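Local atomic coordinates of VAPBC49 (PDB entry 5AF3), a protein that is possibly the antitoxin of a type II toxin-antitoxin system from Mycobacterium tuberculosis, its cognate toxin being VapC45. Residues A220-D224 / Y225-P229; D99-I102 / K103-P107; V145-G149 / Q150-K154. All blocks are in the same frame, centred on the assembly; numbering follows the deposited sequence.

Interaction 1: A220-D224 / Y225-P229; sequences AVADD and YGVTP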
loop_
_atom_site.group_PDB
_atom_site.type_symbol
_atom_site.label_atom_id
_atom_site.label_comp_id
_atom_site.label_asym_id
_atom_site.label_seq_id
_atom_site.Cartn_x
_atom_site.Cartn_y
_atom_site.Cartn_z
ATOM N N ALA A 220 11.236 -21.291 -0.172
ATOM C CA ALA A 220 10.380 -22.440 -0.500
ATOM C C ALA A 220 9.173 -21.972 -1.296
ATOM O O ALA A 220 8.827 -22.546 -2.325
ATOM C CB ALA A 220 9.923 -23.150 0.740
ATOM N N VAL A 221 8.528 -20.916 -0.814
ATOM C CA VAL A 221 7.360 -20.378 -1.552
ATOM C C VAL A 221 7.775 -19.845 -2.929
ATOM O O VAL A 221 7.115 -20.137 -3.934
ATOM C CB VAL A 221 6.610 -19.315 -0.706
ATOM C CG1 VAL A 221 5.458 -18.670 -1.518
ATOM C CG2 VAL A 221 6.039 -19.994 0.568
ATOM N N ALA A 222 8.890 -19.117 -2.992
ATOM C CA ALA A 222 9.346 -18.527 -4.263
ATOM C C ALA A 222 9.580 -19.607 -5.312
ATOM O O ALA A 222 9.119 -19.488 -6.449
ATOM C CB ALA A 222 10.593 -17.692 -4.056
ATOM N N ASP A 223 10.268 -20.671 -4.917
ATOM C CA ASP A 223 10.469 -21.827 -5.783
ATOM C C ASP A 223 9.173 -22.529 -6.210
ATOM O O ASP A 223 8.992 -22.870 -7.402
ATOM C CB ASP A 223 11.428 -22.816 -5.114
ATOM C CG ASP A 223 12.841 -22.240 -4.934
ATOM O OD1 ASP A 223 13.205 -21.220 -5.587
ATOM O OD2 ASP A 223 13.575 -22.801 -4.106
ATOM N N ASP A 224 8.264 -22.723 -5.257
ATOM C CA ASP A 224 7.014 -23.397 -5.516
ATOM C C ASP A 224 6.112 -22.605 -6.453
ATOM O O ASP A 224 5.290 -23.199 -7.138
ATOM C CB ASP A 224 6.263 -23.691 -4.211
ATOM C CG ASP A 224 6.868 -24.859 -3.426
ATOM O OD1 ASP A 224 7.820 -25.481 -3.922
ATOM O OD2 ASP A 224 6.411 -25.141 -2.306
ATOM N N TYR A 225 6.247 -21.271 -6.455
ATOM C CA TYR A 225 5.301 -20.404 -7.178
ATOM C C TYR A 225 5.933 -19.605 -8.329
ATOM O O TYR A 225 5.278 -18.765 -8.957
ATOM C CB TYR A 225 4.500 -19.503 -6.203
ATOM C CG TYR A 225 3.540 -20.351 -5.381
ATOM C CD1 TYR A 225 2.252 -20.640 -5.839
ATOM C CD2 TYR A 225 3.950 -20.921 -4.169
ATOM C CE1 TYR A 225 1.376 -21.469 -5.099
ATOM C CE2 TYR A 225 3.102 -21.741 -3.444
ATOM C CZ TYR A 225 1.806 -21.997 -3.892
ATOM O OH TYR A 225 0.994 -22.845 -3.138
ATOM N N GLY A 226 7.209 -19.876 -8.588
ATOM C CA GLY A 226 7.875 -19.379 -9.811
ATOM C C GLY A 226 8.233 -17.908 -9.775
ATOM O O GLY A 226 8.183 -17.226 -10.795
ATOM N N VAL A 227 8.557 -17.415 -8.582
ATOM C CA VAL A 227 8.947 -16.018 -8.405
ATOM C C VAL A 227 10.210 -16.062 -7.573
ATOM O O VAL A 227 10.710 -17.143 -7.240
ATOM C CB VAL A 227 7.852 -15.174 -7.660
ATOM C CG1 VAL A 227 6.689 -14.893 -8.567
ATOM C CG2 VAL A 227 7.377 -15.870 -6.412
ATOM N N THR A 228 10.719 -14.884 -7.229
ATOM C CA THR A 228 11.903 -14.779 -6.421
ATOM C C THR A 228 11.486 -14.399 -4.987
ATOM O O THR A 228 10.360 -13.914 -4.802
ATOM C CB THR A 228 12.846 -13.758 -7.094
ATOM O OG1 THR A 228 14.205 -14.030 -6.742
ATOM C CG2 THR A 228 12.488 -12.403 -6.692
ATOM N N PRO A 229 12.341 -14.673 -3.955
ATOM C CA PRO A 229 12.042 -14.189 -2.596
ATOM C C PRO A 229 11.852 -12.686 -2.501
ATOM O O PRO A 229 10.930 -12.229 -1.803
ATOM C CB PRO A 229 13.261 -14.664 -1.773
ATOM C CG PRO A 229 13.709 -15.883 -2.481
ATOM C CD PRO A 229 13.555 -15.526 -3.952
HETATM O O HOH W 1 13.199 -18.448 -6.400
#
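The C-terminal turn of helix 218-225 and its link to helix 229-236, in the DUF433 region, which belongs to a helix-turn-helix clan, bring Ala222 against Val227 and Pro229. The helix end is Schellman-like, with a 6→1 bond and a glycine: Val227 N donates to Ala222 O over 3.0 Å at 159°, while Gly226 N adds only a weak bond to the same oxygen. Gly226 is the first residue to leave helical angles, and its positive phi (76°) suits a residue without CB. One step earlier, Tyr225 N reaches Val221 O at 2.9 Å.

Ala222 fits where the chain folds back: its small CB lies 3.7 Å from Pro229 CD and 4.4 Å from Val227 CG2. Pro229 begins helix 229-236, and Leu232 of that helix touches both Ala222 and Val227. Tyr225 holds CG beside its own backbone N (chi1 -69°), which swings the ring back along the helix: CD2 is 3.8 Å from Val221 CG1, and Val221 O lies in the ring plane at the edge. Both side chains also pack on Pro211 of helix 206-213. On the polar side a water donates to Asp223 OD1 and to Val227 O, each 2.9 Å away.

Interaction 2: D99-I102 / K103-P107; sequences DWLI and KNVGP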
loop_
_atom_site.group_PDB
_atom_site.type_symbol
_atom_site.label_atom_id
_atom_site.label_comp_id
_atom_site.label_asym_id
_atom_site.label_seq_id
_atom_site.Cartn_x
_atom_site.Cartn_y
_atom_site.Cartn_z
ATOM N N ASP A 99 -15.967 13.440 -21.725
ATOM C CA ASP A 99 -16.775 13.526 -22.969
ATOM C C ASP A 99 -15.943 14.072 -24.117
ATOM O O ASP A 99 -15.934 13.515 -25.211
ATOM C CB ASP A 99 -18.033 14.394 -22.773
ATOM C CG ASP A 99 -19.080 13.756 -21.836
ATOM O OD1 ASP A 99 -19.054 12.526 -21.595
ATOM O OD2 ASP A 99 -19.956 14.499 -21.337
ATOM N N TRP A 100 -15.214 15.163 -23.870
ATOM C CA TRP A 100 -14.364 15.760 -24.896
ATOM C C TRP A 100 -13.292 14.799 -25.361
ATOM O O TRP A 100 -13.109 14.617 -26.556
ATOM C CB TRP A 100 -13.767 17.138 -24.423
ATOM C CG TRP A 100 -12.734 17.731 -25.359
ATOM C CD1 TRP A 100 -11.390 17.602 -25.255
ATOM C CD2 TRP A 100 -12.970 18.525 -26.542
ATOM N NE1 TRP A 100 -10.765 18.280 -26.280
ATOM C CE2 TRP A 100 -11.712 18.831 -27.096
ATOM C CE3 TRP A 100 -14.118 18.964 -27.202
ATOM C CZ2 TRP A 100 -11.555 19.611 -28.268
ATOM C CZ3 TRP A 100 -13.964 19.733 -28.387
ATOM C CH2 TRP A 100 -12.701 20.047 -28.885
ATOM N N LEU A 101 -12.623 14.129 -24.416
ATOM C CA LEU A 101 -11.604 13.132 -24.739
ATOM C C LEU A 101 -12.170 11.982 -25.591
ATOM O O LEU A 101 -11.539 11.563 -26.575
ATOM C CB LEU A 101 -10.995 12.544 -23.444
ATOM C CG LEU A 101 -9.849 13.267 -22.807
ATOM C CD1 LEU A 101 -9.687 12.721 -21.349
ATOM C CD2 LEU A 101 -8.626 12.995 -23.693
ATOM N N ILE A 102 -13.340 11.489 -25.214
ATOM C CA ILE A 102 -13.951 10.407 -25.980
ATOM C C ILE A 102 -14.244 10.900 -27.416
ATOM O O ILE A 102 -13.928 10.208 -28.396
ATOM C CB ILE A 102 -15.188 9.872 -25.332
ATOM C CG1 ILE A 102 -14.797 9.102 -24.045
ATOM C CG2 ILE A 102 -15.907 8.894 -26.301
ATOM C CD1 ILE A 102 -15.952 8.890 -23.103
ATOM N N LYS A 103 -14.800 12.106 -27.519
ATOM C CA LYS A 103 -15.145 12.695 -28.844
ATOM C C LYS A 103 -13.932 12.840 -29.762
ATOM O O LYS A 103 -14.078 12.773 -30.988
ATOM C CB LYS A 103 -15.865 14.035 -28.674
ATOM C CG LYS A 103 -17.230 13.971 -28.035
ATOM C CD LYS A 103 -17.714 15.377 -27.741
ATOM C CE LYS A 103 -19.060 15.361 -27.126
ATOM N NZ LYS A 103 -19.510 16.787 -27.000
ATOM N N ASN A 104 -12.719 12.977 -29.197
ATOM C CA ASN A 104 -11.500 13.170 -29.974
ATOM C C ASN A 104 -10.523 12.000 -30.075
ATOM O O ASN A 104 -9.853 11.828 -31.118
ATOM C CB ASN A 104 -10.727 14.384 -29.445
ATOM C CG ASN A 104 -11.425 15.679 -29.775
ATOM O OD1 ASN A 104 -11.270 16.210 -30.892
ATOM N ND2 ASN A 104 -12.270 16.152 -28.850
ATOM N N VAL A 105 -10.366 11.253 -28.982
ATOM C CA VAL A 105 -9.447 10.105 -28.958
ATOM C C VAL A 105 -10.192 8.802 -29.272
ATOM O O VAL A 105 -9.583 7.854 -29.766
ATOM C CB VAL A 105 -8.694 10.028 -27.605
ATOM C CG1 VAL A 105 -7.767 8.784 -27.506
ATOM C CG2 VAL A 105 -7.846 11.299 -27.491
ATOM N N GLY A 106 -11.492 8.789 -28.998
ATOM C CA GLY A 106 -12.330 7.626 -29.331
ATOM C C GLY A 106 -13.001 6.956 -28.136
ATOM O O GLY A 106 -12.769 7.328 -26.979
ATOM N N PRO A 107 -13.862 5.952 -28.410
ATOM C CA PRO A 107 -14.538 5.232 -27.338
ATOM C C PRO A 107 -13.548 4.750 -26.280
ATOM O O PRO A 107 -12.387 4.393 -26.582
ATOM C CB PRO A 107 -15.212 4.045 -28.063
ATOM C CG PRO A 107 -15.416 4.586 -29.490
ATOM C CD PRO A 107 -14.229 5.453 -29.758
#
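Trp100 and Asn104, one turn apart near the C-terminal end of helix 95-105, meet where the amide nitrogen of Asn104 points at the face of the indole, just before a Gly-Pro helix stop. Asn104 ND2 stands 3.2 Å above the centre of the Trp100 ring, with the amide and ring planes 48° apart. The same nitrogen donates to Trp100 O over 2.9 Å; that oxygen lies near the amide plane, but ND2 approaches from above the carbonyl plane and not on a lone pair. Asn suits the place because its short side chain can curl back on the preceding turn. The indole swings beneath it because Trp100 CG is anti to the backbone N (chi1 172°). Its own NE1 is satisfied by Val122 O of helix 115-130, and Phe126 of that helix stacks on the ring.

The carbonyls of Asp99 to Ile102 all have donors. Asp99 O takes Lys103 N, while Trp100 O also receives a weak bond from Asn104 N. Leu101 O accepts twice, from Val105 N at 2.7 Å, nearly straight on, and from Asn104 N at 3.2 Å, well above the carbonyl plane. Ile102 O is met by Gly106 N at 2.9 Å. Gly106 has positive phi (119°), at which a CB would be jammed against the preceding carbonyl, and Pro107, lacking an N-H, cannot continue the series. Lys103 runs its extended chain past Asp99 O, which CG approaches to 3.1 Å. At the stop, Ile102 CA makes a CH...O contact of 3.4 Å with Gly106 O.

Interaction 3: V145-G149 / Q150-K154; sequences VPRSG and QYVFK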
loop_
_atom_site.group_PDB
_atom_site.type_symbol
_atom_site.label_atom_id
_atom_site.label_comp_id
_atom_site.label_asym_id
_atom_site.label_seq_id
_atom_site.Cartn_x
_atom_site.Cartn_y
_atom_site.Cartn_z
ATOM N N VAL A 145 1.228 20.254 -18.104
ATOM C CA VAL A 145 2.173 21.359 -17.880
ATOM C C VAL A 145 2.911 21.622 -19.163
ATOM O O VAL A 145 3.005 20.707 -20.001
ATOM C CB VAL A 145 3.196 21.040 -16.766
ATOM C CG1 VAL A 145 2.507 21.066 -15.427
ATOM C CG2 VAL A 145 3.865 19.703 -17.004
ATOM N N PRO A 146 3.414 22.871 -19.339
ATOM C CA PRO A 146 4.346 23.184 -20.445
ATOM C C PRO A 146 5.667 22.424 -20.340
ATOM O O PRO A 146 6.257 22.328 -19.261
ATOM C CB PRO A 146 4.604 24.685 -20.288
ATOM C CG PRO A 146 3.507 25.207 -19.427
ATOM C CD PRO A 146 3.082 24.069 -18.533
ATOM N N ARG A 147 6.113 21.867 -21.446
ATOM C CA ARG A 147 7.450 21.312 -21.543
ATOM C C ARG A 147 7.989 21.625 -22.933
ATOM O O ARG A 147 7.356 21.277 -23.929
ATOM C CB ARG A 147 7.430 19.808 -21.308
ATOM C CG ARG A 147 8.793 19.226 -21.033
ATOM C CD ARG A 147 8.812 17.731 -21.262
ATOM N NE ARG A 147 10.061 17.325 -21.902
ATOM C CZ ARG A 147 11.220 17.155 -21.268
ATOM N NH1 ARG A 147 11.308 17.344 -19.952
ATOM N NH2 ARG A 147 12.296 16.789 -21.958
ATOM N N SER A 148 9.143 22.297 -22.994
ATOM C CA SER A 148 9.772 22.667 -24.281
ATOM C C SER A 148 8.770 23.319 -25.256
ATOM O O SER A 148 8.681 22.943 -26.431
ATOM C CB SER A 148 10.447 21.447 -24.940
ATOM O OG SER A 148 11.261 20.722 -24.025
ATOM N N GLY A 149 7.998 24.276 -24.743
ATOM C CA GLY A 149 7.064 25.048 -25.553
ATOM C C GLY A 149 5.750 24.385 -25.938
ATOM O O GLY A 149 5.011 24.925 -26.753
ATOM N N GLN A 150 5.448 23.225 -25.354
ATOM C CA GLN A 150 4.159 22.559 -25.591
ATOM C C GLN A 150 3.615 21.949 -24.298
ATOM O O GLN A 150 4.375 21.707 -23.358
ATOM C CB GLN A 150 4.288 21.478 -26.664
ATOM C CG GLN A 150 5.176 20.312 -26.267
ATOM C CD GLN A 150 5.049 19.119 -27.199
ATOM O OE1 GLN A 150 4.401 19.199 -28.239
ATOM N NE2 GLN A 150 5.667 17.999 -26.822
ATOM N N TYR A 151 2.311 21.696 -24.262
ATOM C CA TYR A 151 1.695 21.079 -23.081
ATOM C C TYR A 151 1.804 19.570 -23.141
ATOM O O TYR A 151 1.594 18.971 -24.183
ATOM C CB TYR A 151 0.234 21.503 -22.922
ATOM C CG TYR A 151 0.113 22.961 -22.570
ATOM C CD1 TYR A 151 0.345 23.415 -21.272
ATOM C CD2 TYR A 151 -0.171 23.896 -23.559
ATOM C CE1 TYR A 151 0.244 24.758 -20.961
ATOM C CE2 TYR A 151 -0.275 25.228 -23.264
ATOM C CZ TYR A 151 -0.062 25.669 -21.972
ATOM O OH TYR A 151 -0.173 27.036 -21.719
ATOM N N VAL A 152 2.127 18.962 -22.006
ATOM C CA VAL A 152 2.274 17.514 -21.900
ATOM C C VAL A 152 1.658 17.076 -20.560
ATOM O O VAL A 152 1.501 17.898 -19.655
ATOM C CB VAL A 152 3.774 17.072 -21.908
ATOM C CG1 VAL A 152 4.479 17.469 -23.205
ATOM C CG2 VAL A 152 4.522 17.636 -20.675
ATOM N N PHE A 153 1.380 15.791 -20.408
ATOM C CA PHE A 153 0.943 15.305 -19.094
ATOM C C PHE A 153 2.068 15.432 -18.066
ATOM O O PHE A 153 3.229 15.206 -18.383
ATOM C CB PHE A 153 0.540 13.838 -19.150
ATOM C CG PHE A 153 -0.836 13.603 -19.684
ATOM C CD1 PHE A 153 -1.968 14.077 -19.014
ATOM C CD2 PHE A 153 -1.003 12.840 -20.864
ATOM C CE1 PHE A 153 -3.264 13.828 -19.506
ATOM C CE2 PHE A 153 -2.291 12.561 -21.355
ATOM C CZ PHE A 153 -3.421 13.049 -20.706
ATOM N N LYS A 154 1.716 15.852 -16.841
ATOM C CA LYS A 154 2.655 15.792 -15.725
ATOM C C LYS A 154 3.179 14.359 -15.590
ATOM O O LYS A 154 2.430 13.391 -15.793
ATOM C CB LYS A 154 1.914 16.151 -14.435
ATOM C CG LYS A 154 1.422 17.598 -14.378
ATOM C CD LYS A 154 0.677 17.839 -13.083
ATOM C CE LYS A 154 0.171 19.272 -13.046
ATOM N NZ LYS A 154 -0.732 19.468 -11.870
HETATM O O HOH W 2 7.852 18.854 -24.677
#
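Strands 144-147 and 150-153 form a beta hairpin with a two-residue loop (Ser148-Gly149), closed by a type I' turn from Arg147 to Gln150; the N-to-C directions of 145-147 and 150-153 are 119° apart, well short of antiparallel. Val145 and Val152 are a hydrogen-bonded pair, each N donating to the other's O over 2.8 Å, and Arg147 and Gln150 are bonded in both directions. Ser148 and Gly149 both have positive phi, the backbone that a type I' turn demands and that glycine adopts most easily.

Pro146 stands opposite Tyr151 at the non-hydrogen-bonded pair, where an imino nitrogen costs no cross-strand bond. Their side chains lie alongside each other and point the same way, Pro146 CG 3.6 Å from Tyr151 CE1, and Trp124 of helix 115-130 stacks with the tyrosine ring. On the other face, Val152 CG2 packs against Arg147 CB at 3.7 Å. Val145 CG1 meets Lys154 CG at 3.8 Å, the two side chains crossing at about a right angle. Lysine's NZ bonds Arg213 O of the second subunit and Gly142 O of its own chain, and Val145 packs on Ala214 of the second subunit, so the hairpin's open end faces that subunit. Gln150 turns CG in between its backbone N and carbonyl carbon (chi1 65°), setting CG 3.3 Å from Arg147 O. A water then bridges the turn, donating to Arg147 O at 2.6 Å and accepting from Gln150 NE2 at 3.2 Å.

Along the chain the order is interaction 2, interaction 3, interaction 1. Interactions 2 and 3 are neighbours, their centres 21 Å apart and nearest atoms about 6 Å apart, and helix 115-130 serves both: it packs against Trp100, Leu101 and Asn104 and stacks Trp124 with Tyr151 of the hairpin. Interaction 1 is remote, with its centre 44 Å from interaction 2 and 43 Å from interaction 3, on the opposite side of the chain's centre from interaction 2. Its link to interaction 3 is indirect: 220-229 touches no other chain, but packs on helix 206-213, whose Arg213 in the second subunit accepts a bond from Lys154.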